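Local coordinates for intracellular exo-alpha-(1->5)-L-arabinofuranosidase (PDB 2Y2W), which hydrolyses terminal alpha-L-arabinofuranosyl bonds in arabinans and arabinoxylan, a key step in breaking down plant cell-wall polysaccharide, at residues 523-528 with 532-537; 97-102 with 415-420; 62-67 with 435-440. All blocks are in the same frame, centred on the assembly; numbering follows the deposited sequence.

Contact 1. Residues 523-528 with 532-537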
loop_
_atom_site.group_PDB
_atom_site.type_symbol
_atom_site.label_atom_id
_atom_site.label_comp_id
_atom_site.label_asym_id
_atom_site.label_seq_id
_atom_site.Cartn_x
_atom_site.Cartn_y
_atom_site.Cartn_z
ATOM N N PRO D 523 16.055 -43.109 -23.835
ATOM C CA PRO D 523 16.208 -41.724 -23.379
ATOM C C PRO D 523 15.331 -41.403 -22.167
ATOM O O PRO D 523 15.427 -40.307 -21.606
ATOM C CB PRO D 523 15.768 -40.905 -24.595
ATOM C CG PRO D 523 14.814 -41.781 -25.312
ATOM C CD PRO D 523 15.300 -43.190 -25.100
ATOM N N TYR D 524 14.491 -42.358 -21.777
ATOM C CA TYR D 524 13.625 -42.224 -20.612
ATOM C C TYR D 524 14.224 -42.930 -19.394
ATOM O O TYR D 524 13.573 -43.031 -18.348
ATOM C CB TYR D 524 12.227 -42.776 -20.919
ATOM C CG TYR D 524 11.507 -42.058 -22.044
ATOM C CD1 TYR D 524 11.716 -42.421 -23.375
ATOM C CD2 TYR D 524 10.617 -41.018 -21.776
ATOM C CE1 TYR D 524 11.060 -41.764 -24.412
ATOM C CE2 TYR D 524 9.955 -40.354 -22.807
ATOM C CZ TYR D 524 10.182 -40.734 -24.121
ATOM O OH TYR D 524 9.532 -40.084 -25.144
ATOM N N ARG D 525 15.460 -43.414 -19.536
ATOM C CA ARG D 525 16.160 -44.097 -18.445
ATOM C C ARG D 525 16.583 -43.090 -17.381
ATOM O O ARG D 525 16.994 -41.970 -17.696
ATOM C CB ARG D 525 17.363 -44.891 -18.963
ATOM C CG ARG D 525 17.715 -46.100 -18.103
ATOM C CD ARG D 525 18.286 -47.241 -18.938
ATOM N NE ARG D 525 19.747 -47.285 -18.925
ATOM C CZ ARG D 525 20.475 -47.979 -18.050
ATOM N NH1 ARG D 525 19.885 -48.692 -17.096
ATOM N NH2 ARG D 525 21.800 -47.959 -18.124
ATOM N N THR D 526 16.479 -43.497 -16.121
ATOM C CA THR D 526 16.557 -42.562 -15.006
ATOM C C THR D 526 17.385 -43.098 -13.837
ATOM O O THR D 526 17.396 -44.302 -13.571
ATOM C CB THR D 526 15.129 -42.205 -14.514
ATOM O OG1 THR D 526 14.350 -41.717 -15.612
ATOM C CG2 THR D 526 15.167 -41.146 -13.443
ATOM N N ASN D 527 18.085 -42.189 -13.157
ATOM C CA ASN D 527 18.724 -42.486 -11.878
ATOM C C ASN D 527 17.698 -42.443 -10.751
ATOM O O ASN D 527 16.953 -41.472 -10.623
ATOM C CB ASN D 527 19.857 -41.495 -11.593
ATOM C CG ASN D 527 21.074 -41.723 -12.470
ATOM O OD1 ASN D 527 21.380 -42.852 -12.851
ATOM N ND2 ASN D 527 21.785 -40.646 -12.781
ATOM N N THR D 528 17.657 -43.501 -9.948
ATOM C CA THR D 528 16.694 -43.608 -8.849
ATOM C C THR D 528 17.407 -43.819 -7.515
ATOM O O THR D 528 18.598 -44.114 -7.487
ATOM C CB THR D 528 15.684 -44.756 -9.082
ATOM O OG1 THR D 528 16.390 -45.992 -9.254
ATOM C CG2 THR D 528 14.823 -44.485 -10.313
ATOM N N PRO D 532 21.317 -45.399 -8.187
ATOM C CA PRO D 532 21.604 -43.975 -8.386
ATOM C C PRO D 532 22.626 -43.650 -9.477
ATOM O O PRO D 532 22.741 -42.489 -9.875
ATOM C CB PRO D 532 22.132 -43.539 -7.019
ATOM C CG PRO D 532 22.767 -44.757 -6.458
ATOM C CD PRO D 532 22.009 -45.939 -7.001
ATOM N N GLU D 533 23.358 -44.653 -9.953
ATOM C CA GLU D 533 24.424 -44.415 -10.927
ATOM C C GLU D 533 24.221 -45.171 -12.246
ATOM O O GLU D 533 25.189 -45.485 -12.945
ATOM C CB GLU D 533 25.799 -44.722 -10.314
ATOM C CG GLU D 533 26.141 -43.869 -9.092
ATOM C CD GLU D 533 27.634 -43.651 -8.908
ATOM O OE1 GLU D 533 28.398 -44.644 -8.914
ATOM O OE2 GLU D 533 28.042 -42.477 -8.760
ATOM N N ALA D 534 22.960 -45.436 -12.584
ATOM C CA ALA D 534 22.604 -46.136 -13.821
ATOM C C ALA D 534 22.863 -45.293 -15.071
ATOM O O ALA D 534 23.232 -45.827 -16.118
ATOM C CB ALA D 534 21.153 -46.593 -13.776
ATOM N N VAL D 535 22.656 -43.983 -14.956
ATOM C CA VAL D 535 22.945 -43.049 -16.045
ATOM C C VAL D 535 24.089 -42.118 -15.639
ATOM O O VAL D 535 23.874 -41.065 -15.031
ATOM C CB VAL D 535 21.696 -42.229 -16.471
ATOM C CG1 VAL D 535 22.016 -41.340 -17.673
ATOM C CG2 VAL D 535 20.525 -43.148 -16.790
ATOM N N THR D 536 25.308 -42.531 -15.967
ATOM C CA THR D 536 26.504 -41.742 -15.690
ATOM C C THR D 536 27.234 -41.450 -17.000
ATOM O O THR D 536 27.092 -42.210 -17.962
ATOM C CB THR D 536 27.451 -42.466 -14.701
ATOM O OG1 THR D 536 27.697 -43.803 -15.156
ATOM C CG2 THR D 536 26.842 -42.511 -13.304
ATOM N N PRO D 537 28.001 -40.341 -17.056
ATOM C CA PRO D 537 28.772 -40.025 -18.261
ATOM C C PRO D 537 29.789 -41.109 -18.584
ATOM O O PRO D 537 30.527 -41.554 -17.702
ATOM C CB PRO D 537 29.486 -38.722 -17.892
ATOM C CG PRO D 537 28.648 -38.119 -16.840
ATOM C CD PRO D 537 28.106 -39.268 -16.051
#

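Contact 2. Residues 97-102 with 415-420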
loop_
_atom_site.group_PDB
_atom_site.type_symbol
_atom_site.label_atom_id
_atom_site.label_comp_id
_atom_site.label_asym_id
_atom_site.label_seq_id
_atom_site.Cartn_x
_atom_site.Cartn_y
_atom_site.Cartn_z
ATOM N N LEU D 97 26.236 -30.861 1.084
ATOM C CA LEU D 97 27.273 -29.840 0.901
ATOM C C LEU D 97 28.410 -30.308 -0.011
ATOM O O LEU D 97 28.880 -29.543 -0.859
ATOM C CB LEU D 97 27.842 -29.393 2.249
ATOM C CG LEU D 97 27.162 -28.251 3.005
ATOM C CD1 LEU D 97 27.631 -28.220 4.452
ATOM C CD2 LEU D 97 27.421 -26.912 2.325
ATOM N N ASP D 98 28.843 -31.558 0.167
ATOM C CA ASP D 98 29.887 -32.157 -0.666
ATOM C C ASP D 98 29.491 -32.181 -2.141
ATOM O O ASP D 98 30.316 -31.895 -3.010
ATOM C CB ASP D 98 30.229 -33.575 -0.186
ATOM C CG ASP D 98 31.008 -33.588 1.127
ATOM O OD1 ASP D 98 31.616 -32.554 1.496
ATOM O OD2 ASP D 98 31.015 -34.645 1.794
ATOM N N LEU D 99 28.229 -32.513 -2.413
ATOM C CA LEU D 99 27.711 -32.534 -3.783
ATOM C C LEU D 99 27.471 -31.140 -4.366
ATOM O O LEU D 99 27.464 -30.974 -5.586
ATOM C CB LEU D 99 26.435 -33.379 -3.880
ATOM C CG LEU D 99 26.569 -34.897 -3.696
ATOM C CD1 LEU D 99 25.214 -35.567 -3.794
ATOM C CD2 LEU D 99 27.527 -35.506 -4.710
ATOM N N VAL D 100 27.273 -30.147 -3.501
ATOM C CA VAL D 100 27.135 -28.755 -3.944
ATOM C C VAL D 100 28.484 -28.245 -4.441
ATOM O O VAL D 100 28.561 -27.589 -5.485
ATOM C CB VAL D 100 26.568 -27.832 -2.826
ATOM C CG1 VAL D 100 26.660 -26.357 -3.222
ATOM C CG2 VAL D 100 25.124 -28.203 -2.508
ATOM N N LYS D 101 29.535 -28.562 -3.687
ATOM C CA LYS D 101 30.912 -28.269 -4.078
ATOM C C LYS D 101 31.238 -28.950 -5.407
ATOM O O LYS D 101 31.749 -28.310 -6.327
ATOM C CB LYS D 101 31.889 -28.724 -2.979
ATOM C CG LYS D 101 33.377 -28.498 -3.281
ATOM C CD LYS D 101 33.793 -27.044 -3.086
ATOM C CE LYS D 101 35.287 -26.851 -3.321
ATOM N NZ LYS D 101 35.651 -26.843 -4.774
ATOM N N GLU D 102 30.920 -30.240 -5.499
ATOM C CA GLU D 102 31.146 -31.028 -6.710
ATOM C C GLU D 102 30.352 -30.494 -7.903
ATOM O O GLU D 102 30.784 -30.626 -9.049
ATOM C CB GLU D 102 30.797 -32.498 -6.463
ATOM C CG GLU D 102 31.344 -33.455 -7.522
ATOM C CD GLU D 102 30.941 -34.901 -7.285
ATOM O OE1 GLU D 102 31.089 -35.394 -6.142
ATOM O OE2 GLU D 102 30.479 -35.543 -8.253
ATOM N N ALA D 415 15.727 -31.040 -8.821
ATOM C CA ALA D 415 17.121 -30.857 -8.424
ATOM C C ALA D 415 18.102 -31.878 -8.999
ATOM O O ALA D 415 17.735 -33.028 -9.227
ATOM C CB ALA D 415 17.213 -30.854 -6.917
ATOM N N PRO D 416 19.363 -31.453 -9.225
ATOM C CA PRO D 416 20.434 -32.375 -9.604
ATOM C C PRO D 416 20.870 -33.239 -8.421
ATOM O O PRO D 416 21.379 -34.342 -8.610
ATOM C CB PRO D 416 21.567 -31.438 -10.029
ATOM C CG PRO D 416 21.302 -30.166 -9.316
ATOM C CD PRO D 416 19.824 -30.050 -9.205
ATOM N N ILE D 417 20.660 -32.727 -7.212
ATOM C CA ILE D 417 20.979 -33.445 -5.995
ATOM C C ILE D 417 19.687 -33.876 -5.316
ATOM O O ILE D 417 18.843 -33.043 -4.976
ATOM C CB ILE D 417 21.803 -32.572 -5.018
ATOM C CG1 ILE D 417 23.034 -31.983 -5.717
ATOM C CG2 ILE D 417 22.200 -33.385 -3.785
ATOM C CD1 ILE D 417 23.691 -30.836 -4.958
ATOM N N MET D 418 19.535 -35.185 -5.139
ATOM C CA MET D 418 18.433 -35.740 -4.365
ATOM C C MET D 418 18.969 -36.250 -3.039
ATOM O O MET D 418 20.023 -36.881 -2.999
ATOM C CB MET D 418 17.755 -36.877 -5.127
ATOM C CG MET D 418 16.783 -36.435 -6.218
ATOM S SD MET D 418 15.279 -35.658 -5.583
ATOM C CE MET D 418 14.482 -37.015 -4.720
ATOM N N ALA D 419 18.243 -35.972 -1.961
ATOM C CA ALA D 419 18.654 -36.386 -0.620
ATOM C C ALA D 419 17.525 -37.115 0.107
ATOM O O ALA D 419 16.451 -36.551 0.329
ATOM C CB ALA D 419 19.130 -35.184 0.179
ATOM N N GLU D 420 17.777 -38.373 0.468
ATOM C CA GLU D 420 16.777 -39.210 1.137
ATOM C C GLU D 420 16.814 -39.096 2.659
ATOM O O GLU D 420 17.863 -38.823 3.246
ATOM C CB GLU D 420 16.923 -40.675 0.714
ATOM C CG GLU D 420 16.060 -41.077 -0.487
ATOM C CD GLU D 420 16.602 -40.571 -1.812
ATOM O OE1 GLU D 420 17.805 -40.243 -1.881
ATOM O OE2 GLU D 420 15.825 -40.505 -2.791
#

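Contact 3. Residues 62-67 with 435-440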
loop_
_atom_site.group_PDB
_atom_site.type_symbol
_atom_site.label_atom_id
_atom_site.label_comp_id
_atom_site.label_asym_id
_atom_site.label_seq_id
_atom_site.Cartn_x
_atom_site.Cartn_y
_atom_site.Cartn_z
ATOM N N ARG D 62 28.686 -16.176 -11.974
ATOM C CA ARG D 62 27.304 -16.214 -11.481
ATOM C C ARG D 62 26.362 -17.004 -12.384
ATOM O O ARG D 62 25.229 -17.306 -11.998
ATOM C CB ARG D 62 26.754 -14.800 -11.278
ATOM C CG ARG D 62 27.244 -14.109 -10.023
ATOM C CD ARG D 62 26.242 -13.064 -9.580
ATOM N NE ARG D 62 26.756 -12.232 -8.497
ATOM C CZ ARG D 62 27.048 -10.940 -8.613
ATOM N NH1 ARG D 62 26.874 -10.306 -9.769
ATOM N NH2 ARG D 62 27.509 -10.279 -7.563
ATOM N N LEU D 63 26.835 -17.333 -13.584
ATOM C CA LEU D 63 26.074 -18.151 -14.520
ATOM C C LEU D 63 25.842 -19.565 -13.979
ATOM O O LEU D 63 24.900 -20.248 -14.391
ATOM C CB LEU D 63 26.784 -18.208 -15.876
ATOM C CG LEU D 63 25.915 -18.418 -17.118
ATOM C CD1 LEU D 63 25.082 -17.179 -17.407
ATOM C CD2 LEU D 63 26.774 -18.762 -18.319
ATOM N N PHE D 64 26.699 -19.990 -13.054
ATOM C CA PHE D 64 26.585 -21.309 -12.443
ATOM C C PHE D 64 25.994 -21.239 -11.036
ATOM O O PHE D 64 26.425 -21.948 -10.126
ATOM C CB PHE D 64 27.939 -22.025 -12.456
ATOM C CG PHE D 64 28.587 -22.058 -13.814
ATOM C CD1 PHE D 64 28.043 -22.826 -14.843
ATOM C CD2 PHE D 64 29.730 -21.311 -14.069
ATOM C CE1 PHE D 64 28.630 -22.851 -16.099
ATOM C CE2 PHE D 64 30.326 -21.329 -15.324
ATOM C CZ PHE D 64 29.774 -22.100 -16.342
ATOM N N GLY D 65 24.995 -20.379 -10.870
ATOM C CA GLY D 65 24.291 -20.255 -9.605
ATOM C C GLY D 65 23.106 -21.194 -9.502
ATOM O O GLY D 65 22.649 -21.746 -10.505
ATOM N N SER D 66 22.617 -21.381 -8.278
ATOM C CA SER D 66 21.414 -22.170 -8.034
ATOM C C SER D 66 20.423 -21.394 -7.168
ATOM O O SER D 66 20.532 -20.176 -7.030
ATOM C CB SER D 66 21.755 -23.525 -7.403
ATOM O OG SER D 66 20.615 -24.368 -7.358
ATOM N N PHE D 67 19.467 -22.111 -6.581
ATOM C CA PHE D 67 18.300 -21.505 -5.966
ATOM C C PHE D 67 17.727 -22.443 -4.907
ATOM O O PHE D 67 17.354 -23.575 -5.204
ATOM C CB PHE D 67 17.277 -21.178 -7.072
ATOM C CG PHE D 67 15.943 -20.650 -6.582
ATOM C CD1 PHE D 67 15.842 -19.860 -5.442
ATOM C CD2 PHE D 67 14.788 -20.913 -7.312
ATOM C CE1 PHE D 67 14.611 -19.371 -5.020
ATOM C CE2 PHE D 67 13.554 -20.426 -6.897
ATOM C CZ PHE D 67 13.468 -19.654 -5.750
ATOM N N ALA D 435 27.863 -29.724 -13.635
ATOM C CA ALA D 435 29.187 -29.842 -13.017
ATOM C C ALA D 435 30.325 -29.558 -14.003
ATOM O O ALA D 435 31.207 -28.746 -13.719
ATOM C CB ALA D 435 29.354 -31.215 -12.384
ATOM N N GLU D 436 30.289 -30.214 -15.161
ATOM C CA GLU D 436 31.302 -30.024 -16.199
ATOM C C GLU D 436 31.419 -28.578 -16.667
ATOM O O GLU D 436 32.528 -28.057 -16.808
ATOM C CB GLU D 436 31.042 -30.945 -17.393
ATOM C CG GLU D 436 31.879 -32.217 -17.380
ATOM C CD GLU D 436 33.358 -31.959 -17.633
ATOM O OE1 GLU D 436 33.688 -31.050 -18.427
ATOM O OE2 GLU D 436 34.192 -32.674 -17.038
ATOM N N ALA D 437 30.277 -27.937 -16.906
ATOM C CA ALA D 437 30.252 -26.542 -17.324
ATOM C C ALA D 437 30.735 -25.629 -16.198
ATOM O O ALA D 437 31.486 -24.687 -16.439
ATOM C CB ALA D 437 28.861 -26.146 -17.779
ATOM N N ALA D 438 30.319 -25.931 -14.971
ATOM C CA ALA D 438 30.658 -25.112 -13.810
ATOM C C ALA D 438 32.140 -25.158 -13.452
ATOM O O ALA D 438 32.698 -24.160 -12.997
ATOM C CB ALA D 438 29.810 -25.512 -12.608
ATOM N N LEU D 439 32.773 -26.308 -13.667
ATOM C CA LEU D 439 34.166 -26.510 -13.258
ATOM C C LEU D 439 35.219 -26.244 -14.342
ATOM O O LEU D 439 36.408 -26.151 -14.030
ATOM C CB LEU D 439 34.362 -27.912 -12.658
ATOM C CG LEU D 439 33.849 -28.168 -11.235
ATOM C CD1 LEU D 439 33.873 -29.656 -10.915
ATOM C CD2 LEU D 439 34.641 -27.385 -10.190
ATOM N N HIS D 440 34.795 -26.115 -15.599
ATOM C CA HIS D 440 35.753 -25.998 -16.706
ATOM C C HIS D 440 35.502 -24.871 -17.716
ATOM O O HIS D 440 36.422 -24.469 -18.433
ATOM C CB HIS D 440 35.908 -27.343 -17.420
ATOM C CG HIS D 440 36.398 -28.439 -16.526
ATOM N ND1 HIS D 440 37.724 -28.578 -16.180
ATOM C CD2 HIS D 440 35.736 -29.435 -15.893
ATOM C CE1 HIS D 440 37.860 -29.620 -15.379
ATOM N NE2 HIS D 440 36.669 -30.158 -15.190
#

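Contact 1. Residues 523-528 with 532-537
P532 meets T528 with its ring and N527 with its carbonyl. Its CB packs on T528 O at 3.6 Å, and the proline N, 3.1 Å from T528 O, has no hydrogen to give it; P532 O comes within 3.2 Å of N527 CG. A534, small enough to let neighbouring side chains pass close, turns its methyl toward N527 and R525, with CB 4.1 Å from R525 NH1. The R525 guanidinium reaches obliquely past A534 O without a hydrogen bond; its NH2 is instead salt-bridged to E520. V535 receives the main polar grip. Its N-H gives a nearly straight bond (167°) to N527 OD1 at 2.7 Å, while N527 ND2 returns one to V535 O at 3.1 Å. N527 CG stands anti to the carbonyl carbon (chi1 -72°), placing the amide at V535. Asparagine suits this buried place because one flat amide serves the N-H and C=O of a single residue; the two hydrogen bonds, one accepted and one donated, fix which end is oxygen. V535 also lays CG2 against R525 O at 3.8 Å. Both arms belong to the loop between strands 512-518 and 538-539, where V535 rests on L518 and N527 and P532 on W426 of strand 425-427.

Contact 2. Residues 97-102 with 415-420
A helix on the outside of the catalytic (beta/alpha)8 barrel, residues 94-103, packs here against the short strand 417-419, with I417 set against L99 and V100 and also touching L103. L99 points toward the strand and lays its CD1 3.7 Å from I417 CG2, the two side chains meeting at a slant. The other branch of the isoleucine goes further in: CG1 stands anti to the carbonyl carbon (chi1 -53°) and chi2, near 165°, extends the branch, which carries CD1 over the helix backbone to 3.8 Å from L99 O and 3.9 Å from L99 CB. From the next helix position V100 brings CG2 to 3.9 Å from the same CD1, its side chain at about a right angle to that of I417. In the fold, helix 94-103 leads into barrel strand 107-110, whereas strand 417-419 follows the eighth barrel strand, 402-408, and pairs antiparallel with 425-427. Beta-branched I417 fits because its two arms can serve two helix residues at once, and the side chains that meet here are all aliphatic. An alanine here would probably leave L99 CD1 and V100 CG2 without the I417 methyls they rest on and open a gap between helix and strand. L99 also rests on A425 and R427, V100 reaches W155 of helix 149-159, and the I417 side chain lies about 9 Å from that of Q409, a residue probably important for substrate recognition.

Contact 3. Residues 62-67 with 435-440
The F64 ring lies flat against the backbone of helix 431-440 and makes a CH-pi contact with it. A438 CA sits over the middle of one face, 3.6 Å from the ring centroid and only 11° off the normal, so the C-H side of the helix backbone meets the aromatic cloud. The ring gets there because CG stands anti to the carbonyl carbon (chi1 -52°), which sends the side chain toward the helix.

Apolar packing widens this contact. A438 CB lies 3.9 Å from F64 CG, near the root of the ring, while A437 CB lies 3.7 Å from F64 CE1, farther out along it. Two alanines in succession suit the position: with nothing beyond a methyl on either, the phenyl can settle down to the level of the helix backbone, and the backbones come together with F64 CA and A438 CA 5.7 Å apart. Phenylalanine in turn offers a broad, flat, wholly apolar surface for this buried seam.

One polar atom also meets the ring. A437 O approaches obliquely, 3.1 Å from F64 CZ, and no hydrogen bond crosses between the two segments.

F64 lies in the segment that carries strand 65-67, the first of the barrel, and its backbone is hydrogen-bonded to T106, just ahead of the second. The ring also touches M392 of helix 382-397, as does A437, while from helix 431-440 E436 touches W559 and S561 of strand 558-564 in the C-terminal beta domain.

Contacts 2 and 3 are buried, without hydrogen bonds across and joined mainly by apolar packing, each setting one larger side chain against a helix; contact 1 is a partly buried surface loop held by amide hydrogen bonds to backbone. The difference follows place: contact 1 joins two arms of a loop without regular structure, so a side chain supplies the pairing, whereas the others join a helix to a strand-bearing segment. Contacts 2 and 3 adjoin directly, E102 O touching A435 CB and L439 CD1, and contact 2 is nested inside the loop closed by contact 3. Contact 1 touches neither, yet strand 425-427 borders contacts 1 and 2, and T536 and P537 reach Y432 on contact 3's helix 431-440.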